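Local coordinates for protein MaoC-like dehydratase (Rhodospirillum rubrum, PDB 3EXZ) that probably acts as a hot-dog-fold lyase of the MaoC family, adding water to, or removing it from, enoyl thioester substrates, at residues H19-A23 with A24-A28; L53-S56 with G57-A61; A61-T64 with M65-V69. One frame throughout, in Å; residues are numbered along the deposited sequence.

Interaction 1 (H19-A23 with A24-A28); sequences HRVEA and AAIKA
Val21 and Ile26 meet because their first torsions bring the CG1 branch of each against the other. Val21 sets CG1 anti to its own backbone N (chi1 -174°), and Ile26 sets CG1 anti to its carbonyl carbon (chi1 -70°). Val21 CG1 consequently lies 3.5 Å from Ile26 CG1 and 3.6 Å from Ile26 CD1, the two side chains crossing at about a right angle. Between them in sequence, Glu22 occupies the N-cap position. Its carbonyl O takes the Ile26 N-H at 3.0 Å, with an N-H...O angle of 152°, and a weak bond from Ala25 N at 2.9 Å. One step on, Lys27 N binds Ala23 O at 3.0 Å, and Lys27 CG lies 3.3 Å from that same oxygen, while the Lys27 ammonium forms a salt bridge with Glu42. Val21 also packs on Ile63 of helix 57-72, and Ile26 on Ala55 and Pro94. With an alanine at Ile26, Val21 CG1 would probably lose its hydrocarbon mate, and a gap would be likely to open beside the turn. The contact is thus a strand-to-helix junction of two parts: main-chain bonds that start the helix, and a buried aliphatic pair that joins the end of strand 13-20 to the start of the helix.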
loop_
_atom_site.group_PDB
_atom_site.type_symbol
_atom_site.label_atom_id
_atom_site.label_comp_id
_atom_site.label_asym_id
_atom_site.label_seq_id
_atom_site.Cartn_x
_atom_site.Cartn_y
_atom_site.Cartn_z
ATOM N N HIS A 19 5.983 -4.977 -16.332
ATOM C CA HIS A 19 6.667 -5.801 -15.357
ATOM C C HIS A 19 5.956 -7.149 -15.288
ATOM O O HIS A 19 4.725 -7.208 -15.200
ATOM C CB HIS A 19 6.676 -5.121 -13.982
ATOM C CG HIS A 19 7.255 -5.963 -12.891
ATOM N ND1 HIS A 19 8.604 -6.007 -12.612
ATOM C CD2 HIS A 19 6.658 -6.791 -12.001
ATOM C CE1 HIS A 19 8.813 -6.820 -11.590
ATOM N NE2 HIS A 19 7.647 -7.311 -11.204
ATOM N N ARG A 20 6.729 -8.230 -15.365
ATOM C CA ARG A 20 6.150 -9.566 -15.295
ATOM C C ARG A 20 6.206 -10.142 -13.871
ATOM O O ARG A 20 7.270 -10.209 -13.246
ATOM C CB ARG A 20 6.865 -10.527 -16.257
ATOM C CG ARG A 20 6.000 -11.713 -16.661
ATOM C CD ARG A 20 6.758 -12.707 -17.528
ATOM N NE ARG A 20 5.923 -13.848 -17.898
ATOM C CZ ARG A 20 4.959 -13.809 -18.813
ATOM N NH1 ARG A 20 4.704 -12.679 -19.465
ATOM N NH2 ARG A 20 4.242 -14.899 -19.069
ATOM N N VAL A 21 5.046 -10.549 -13.361
ATOM C CA VAL A 21 4.957 -11.129 -12.020
ATOM C C VAL A 21 5.125 -12.652 -12.045
ATOM O O VAL A 21 4.348 -13.365 -12.684
ATOM C CB VAL A 21 3.598 -10.813 -11.347
ATOM C CG1 VAL A 21 3.607 -11.312 -9.909
ATOM C CG2 VAL A 21 3.336 -9.316 -11.368
ATOM N N GLU A 22 6.137 -13.152 -11.346
ATOM C CA GLU A 22 6.380 -14.591 -11.306
ATOM C C GLU A 22 6.108 -15.196 -9.934
ATOM O O GLU A 22 6.247 -14.538 -8.894
ATOM C CB GLU A 22 7.811 -14.904 -11.722
ATOM C CG GLU A 22 8.197 -14.309 -13.065
ATOM C CD GLU A 22 7.728 -15.122 -14.266
ATOM O OE1 GLU A 22 6.515 -15.405 -14.391
ATOM O OE2 GLU A 22 8.593 -15.486 -15.091
ATOM N N ALA A 23 5.745 -16.473 -9.955
ATOM C CA ALA A 23 5.402 -17.217 -8.756
ATOM C C ALA A 23 6.390 -17.067 -7.613
ATOM O O ALA A 23 5.998 -16.770 -6.486
ATOM C CB ALA A 23 5.218 -18.692 -9.105
ATOM N N ALA A 24 7.674 -17.248 -7.909
ATOM C CA ALA A 24 8.710 -17.151 -6.886
ATOM C C ALA A 24 8.819 -15.760 -6.265
ATOM O O ALA A 24 9.146 -15.632 -5.082
ATOM C CB ALA A 24 10.064 -17.582 -7.469
ATOM N N ALA A 25 8.548 -14.724 -7.061
ATOM C CA ALA A 25 8.603 -13.338 -6.582
ATOM C C ALA A 25 7.378 -13.076 -5.687
ATOM O O ALA A 25 7.449 -12.319 -4.724
ATOM C CB ALA A 25 8.639 -12.372 -7.765
ATOM N N ILE A 26 6.255 -13.706 -6.015
ATOM C CA ILE A 26 5.054 -13.573 -5.199
ATOM C C ILE A 26 5.350 -14.185 -3.810
ATOM O O ILE A 26 5.090 -13.551 -2.784
ATOM C CB ILE A 26 3.865 -14.290 -5.872
ATOM C CG1 ILE A 26 3.468 -13.502 -7.127
ATOM C CG2 ILE A 26 2.714 -14.432 -4.895
ATOM C CD1 ILE A 26 2.350 -14.124 -7.952
ATOM N N LYS A 27 5.928 -15.391 -3.783
ATOM C CA LYS A 27 6.251 -16.084 -2.525
ATOM C C LYS A 27 7.351 -15.390 -1.727
ATOM O O LYS A 27 7.291 -15.324 -0.492
ATOM C CB LYS A 27 6.642 -17.532 -2.826
ATOM C CG LYS A 27 5.550 -18.299 -3.549
ATOM C CD LYS A 27 5.971 -19.722 -3.855
ATOM C CE LYS A 27 4.836 -20.484 -4.515
ATOM N NZ LYS A 27 5.278 -21.785 -5.082
ATOM N N ALA A 28 8.363 -14.885 -2.427
ATOM C CA ALA A 28 9.449 -14.152 -1.776
ATOM C C ALA A 28 8.857 -12.908 -1.070
ATOM O O ALA A 28 9.104 -12.693 0.117
ATOM C CB ALA A 28 10.512 -13.734 -2.814
#

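Interaction 2 (L53-S56 with G57-A61); sequences LAAS and GWHTA
Ser56 meets the first turn of helix 57-72 with both of its oxygens. Its carbonyl O accepts two backbone N-H groups: Thr60 N at 3.0 Å, a nearly straight bond (165°), and His59 N at 2.9 Å, which sits well above the carbonyl plane, 68° out of it. Its hydroxyl supplies the capping bond, Trp58 N to Ser56 OG at 3.1 Å. That reach depends on chi1 of 167°, which puts OG anti to the serine N and brings it within bonding distance of the Trp58 amide. OG is also hydrogen-bonded to Asp34, so the hydroxyl has partners on the helix and outside it.

A water adds a further link, accepting from Ser56 N at 2.9 Å and hydrogen-bonded to His59 ND1 at 2.9 Å. It thereby ties the backbone just ahead of the helix to the imidazole one turn on. The His59 ring is stacked on Phe29 beyond the segments, and Ala55 CB approaches ND1 of His59 obliquely at 4.0 Å. At Trp58, Ser56 OG meets the rim of the indole, close to the ring plane, with Trp58 CB 3.5 Å away. The indole itself meets Trp88 edge-to-face and packs on Met65 of the second subunit, while Thr60 OG1 bonds to Thr92. This is a serine N-cap, the hydroxyl taking Trp58 N while the carbonyl takes His59 N and Thr60 N: one buried residue satisfies three amides of the first turn, consistent with a well-defined start to the long helix of the hot-dog fold.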
loop_
_atom_site.group_PDB
_atom_site.type_symbol
_atom_site.label_atom_id
_atom_site.label_comp_id
_atom_site.label_asym_id
_atom_site.label_seq_id
_atom_site.Cartn_x
_atom_site.Cartn_y
_atom_site.Cartn_z
ATOM N N LEU A 53 -2.847 -19.334 -6.741
ATOM C CA LEU A 53 -1.871 -18.365 -6.276
ATOM C C LEU A 53 -2.241 -16.956 -6.720
ATOM O O LEU A 53 -2.601 -16.731 -7.875
ATOM C CB LEU A 53 -0.467 -18.690 -6.823
ATOM C CG LEU A 53 0.731 -18.837 -5.860
ATOM C CD1 LEU A 53 1.973 -18.202 -6.495
ATOM C CD2 LEU A 53 0.426 -18.196 -4.511
ATOM N N ALA A 54 -2.200 -16.019 -5.782
ATOM C CA ALA A 54 -2.429 -14.621 -6.107
ATOM C C ALA A 54 -1.360 -13.849 -5.344
ATOM O O ALA A 54 -0.835 -14.319 -4.327
ATOM C CB ALA A 54 -3.812 -14.158 -5.703
ATOM N N ALA A 55 -0.992 -12.684 -5.856
ATOM C CA ALA A 55 0.000 -11.872 -5.181
ATOM C C ALA A 55 -0.699 -11.054 -4.092
ATOM O O ALA A 55 -1.906 -10.803 -4.154
ATOM C CB ALA A 55 0.687 -10.933 -6.190
ATOM N N SER A 56 0.056 -10.690 -3.066
ATOM C CA SER A 56 -0.466 -9.840 -2.008
ATOM C C SER A 56 -0.825 -8.478 -2.652
ATOM O O SER A 56 -0.113 -7.994 -3.545
ATOM C CB SER A 56 0.626 -9.602 -0.960
ATOM O OG SER A 56 0.280 -8.558 -0.069
ATOM N N GLY A 57 -1.933 -7.881 -2.215
ATOM C CA GLY A 57 -2.324 -6.572 -2.706
ATOM C C GLY A 57 -1.176 -5.602 -2.426
ATOM O O GLY A 57 -0.950 -4.663 -3.197
ATOM N N TRP A 58 -0.425 -5.851 -1.344
ATOM C CA TRP A 58 0.704 -4.994 -0.963
ATOM C C TRP A 58 1.931 -5.200 -1.840
ATOM O O TRP A 58 2.794 -4.330 -1.936
ATOM C CB TRP A 58 1.010 -5.188 0.518
ATOM C CG TRP A 58 -0.188 -4.851 1.317
ATOM C CD1 TRP A 58 -1.012 -5.724 1.971
ATOM C CD2 TRP A 58 -0.756 -3.554 1.482
ATOM N NE1 TRP A 58 -2.056 -5.044 2.548
ATOM C CE2 TRP A 58 -1.918 -3.705 2.275
ATOM C CE3 TRP A 58 -0.379 -2.267 1.074
ATOM C CZ2 TRP A 58 -2.727 -2.622 2.636
ATOM C CZ3 TRP A 58 -1.185 -1.185 1.435
ATOM C CH2 TRP A 58 -2.343 -1.371 2.209
ATOM N N HIS A 59 1.986 -6.355 -2.497
ATOM C CA HIS A 59 3.076 -6.658 -3.419
ATOM C C HIS A 59 2.726 -5.907 -4.729
ATOM O O HIS A 59 3.584 -5.266 -5.343
ATOM C CB HIS A 59 3.167 -8.170 -3.640
ATOM C CG HIS A 59 4.280 -8.578 -4.547
ATOM N ND1 HIS A 59 4.353 -9.835 -5.105
ATOM C CD2 HIS A 59 5.381 -7.911 -4.974
ATOM C CE1 HIS A 59 5.449 -9.926 -5.838
ATOM N NE2 HIS A 59 6.092 -8.773 -5.772
ATOM N N THR A 60 1.459 -5.972 -5.142
ATOM C CA THR A 60 0.988 -5.256 -6.330
ATOM C C THR A 60 1.187 -3.741 -6.124
ATOM O O THR A 60 1.621 -3.039 -7.042
ATOM C CB THR A 60 -0.497 -5.579 -6.597
ATOM O OG1 THR A 60 -0.604 -6.960 -6.932
ATOM C CG2 THR A 60 -1.051 -4.759 -7.758
ATOM N N ALA A 61 0.891 -3.235 -4.921
ATOM C CA ALA A 61 1.065 -1.809 -4.633
ATOM C C ALA A 61 2.557 -1.413 -4.729
ATOM O O ALA A 61 2.883 -0.354 -5.274
ATOM C CB ALA A 61 0.486 -1.463 -3.223
HETATM O O HOH W 1 2.872 -11.437 -3.134
#

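Interaction 3 (A61-T64 with M65-V69); sequences AAIT and MRLLV
Ala61 to Thr64 and Met65 to Leu68 are joined by four consecutive i to i+4 backbone bonds, the regular pattern of an alpha helix. Met65 N reaches Ala61 O at 3.0 Å, Arg66 N reaches Ala62 O at 3.1 Å, Leu67 N reaches Ile63 O at 3.0 Å and Leu68 N reaches Thr64 O at 2.9 Å. The N-H...O angles run from 152° to 170°, and all four donors are tilted somewhat from the carbonyl planes, so the turn is evenly wound with no break between the segments.

Side chains then follow the same four-residue step. Ile63 CG2 lies 4.2 Å from Leu67 CD1, and Leu67 CG rests 3.3 Å from Ile63 O, a pair that faces strand 13-20, where Leu67 touches Ser16 and His19. Thr64 CG2 and Leu68 CD2 form the next pair at 4.2 Å, with Leu68 CB 3.4 Å from Thr64 O; both residues pack on Val100 of strand 97-109. Because chi1 of Thr64 is -70°, OG1 points back beside its own backbone N, and the hydroxyl gives a hydrogen bond to Thr60 O, one turn earlier, while also bonding to the Thr125 hydroxyl. Ile63, Leu67, Thr64 and Leu68 thus pack the helix on its own sheet, while Ala61 and selenomethionine Met65, bent along its chain, meet Trp58 of the second subunit. This is the middle of the long helix that the hot-dog fold wraps with its antiparallel sheet, and here the buried Thr64 hydroxyl is satisfied by a helix carbonyl and a second threonine.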
loop_
_atom_site.group_PDB
_atom_site.type_symbol
_atom_site.label_atom_id
_atom_site.label_comp_id
_atom_site.label_asym_id
_atom_site.label_seq_id
_atom_site.Cartn_x
_atom_site.Cartn_y
_atom_site.Cartn_z
ATOM N N ALA A 61 0.891 -3.235 -4.921
ATOM C CA ALA A 61 1.065 -1.809 -4.633
ATOM C C ALA A 61 2.557 -1.413 -4.729
ATOM O O ALA A 61 2.883 -0.354 -5.274
ATOM C CB ALA A 61 0.486 -1.463 -3.223
ATOM N N ALA A 62 3.455 -2.263 -4.217
ATOM C CA ALA A 62 4.907 -1.993 -4.266
ATOM C C ALA A 62 5.438 -1.969 -5.711
ATOM O O ALA A 62 6.216 -1.089 -6.075
ATOM C CB ALA A 62 5.672 -3.033 -3.440
ATOM N N ILE A 63 5.021 -2.947 -6.515
ATOM C CA ILE A 63 5.386 -3.033 -7.938
ATOM C C ILE A 63 4.828 -1.786 -8.651
ATOM O O ILE A 63 5.467 -1.224 -9.548
ATOM C CB ILE A 63 4.776 -4.307 -8.580
ATOM C CG1 ILE A 63 5.536 -5.533 -8.091
ATOM C CG2 ILE A 63 4.816 -4.229 -10.101
ATOM C CD1 ILE A 63 4.890 -6.850 -8.500
ATOM N N THR A 64 3.635 -1.351 -8.254
ATOM C CA THR A 64 3.044 -0.166 -8.865
ATOM C C THR A 64 3.921 1.049 -8.585
ATOM O O THR A 64 4.179 1.844 -9.485
ATOM C CB THR A 64 1.613 0.086 -8.348
ATOM O OG1 THR A 64 0.746 -0.933 -8.864
ATOM C CG2 THR A 64 1.100 1.457 -8.801
HETATM N N MSE A 65 4.405 1.192 -7.350
HETATM C CA MSE A 65 5.255 2.338 -7.031
HETATM C C MSE A 65 6.546 2.301 -7.853
HETATM O O MSE A 65 6.967 3.327 -8.384
HETATM C CB MSE A 65 5.586 2.391 -5.539
HETATM C CG MSE A 65 6.360 3.648 -5.164
HETATM SE SE MSE A 65 5.383 5.276 -5.621
HETATM C CE MSE A 65 6.255 5.791 -7.262
ATOM N N ARG A 66 7.174 1.128 -7.957
ATOM C CA ARG A 66 8.397 0.987 -8.755
ATOM C C ARG A 66 8.147 1.445 -10.202
ATOM O O ARG A 66 8.922 2.221 -10.747
ATOM C CB ARG A 66 8.880 -0.469 -8.754
ATOM C CG ARG A 66 9.981 -0.756 -9.783
ATOM C CD ARG A 66 10.453 -2.209 -9.701
ATOM N NE ARG A 66 11.603 -2.501 -10.561
ATOM C CZ ARG A 66 11.541 -2.758 -11.867
ATOM N NH1 ARG A 66 10.373 -2.752 -12.501
ATOM N NH2 ARG A 66 12.656 -3.029 -12.544
ATOM N N LEU A 67 7.075 0.964 -10.824
ATOM C CA LEU A 67 6.751 1.364 -12.192
ATOM C C LEU A 67 6.502 2.862 -12.292
ATOM O O LEU A 67 6.886 3.505 -13.272
ATOM C CB LEU A 67 5.502 0.635 -12.682
ATOM C CG LEU A 67 5.648 -0.884 -12.796
ATOM C CD1 LEU A 67 4.337 -1.506 -13.279
ATOM C CD2 LEU A 67 6.797 -1.201 -13.746
ATOM N N LEU A 68 5.829 3.411 -11.289
ATOM C CA LEU A 68 5.534 4.832 -11.259
ATOM C C LEU A 68 6.835 5.627 -11.168
ATOM O O LEU A 68 7.051 6.592 -11.912
ATOM C CB LEU A 68 4.642 5.153 -10.046
ATOM C CG LEU A 68 3.184 5.633 -10.263
ATOM C CD1 LEU A 68 2.527 4.888 -11.414
ATOM C CD2 LEU A 68 2.383 5.467 -8.971
ATOM N N VAL A 69 7.711 5.204 -10.266
ATOM C CA VAL A 69 8.959 5.905 -10.057
ATOM C C VAL A 69 9.891 5.836 -11.247
ATOM O O VAL A 69 10.455 6.858 -11.654
ATOM C CB VAL A 69 9.686 5.369 -8.781
ATOM C CG1 VAL A 69 11.148 5.789 -8.780
ATOM C CG2 VAL A 69 9.001 5.903 -7.532
#

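From the N terminus, interaction 1 comes first, turning strand 13-20 into helix 23-33; interaction 2 follows at the loop after helix 42-46, where helix 57-72 starts; interaction 3 continues along that helix, sharing Ala61 with interaction 2. All three are local, so none closes a long loop, and they run in series without nesting or crossing. They nevertheless meet in space. Ile26 of interaction 1 packs on Ala54, Ala55 and His59 of interaction 2, and His19 on Ile63, Arg66 and Leu67 of interaction 3. The strand-to-helix junction thus lies against both the start and the middle of helix 57-72, which in turn, through interactions 2 and 3, meets the second subunit.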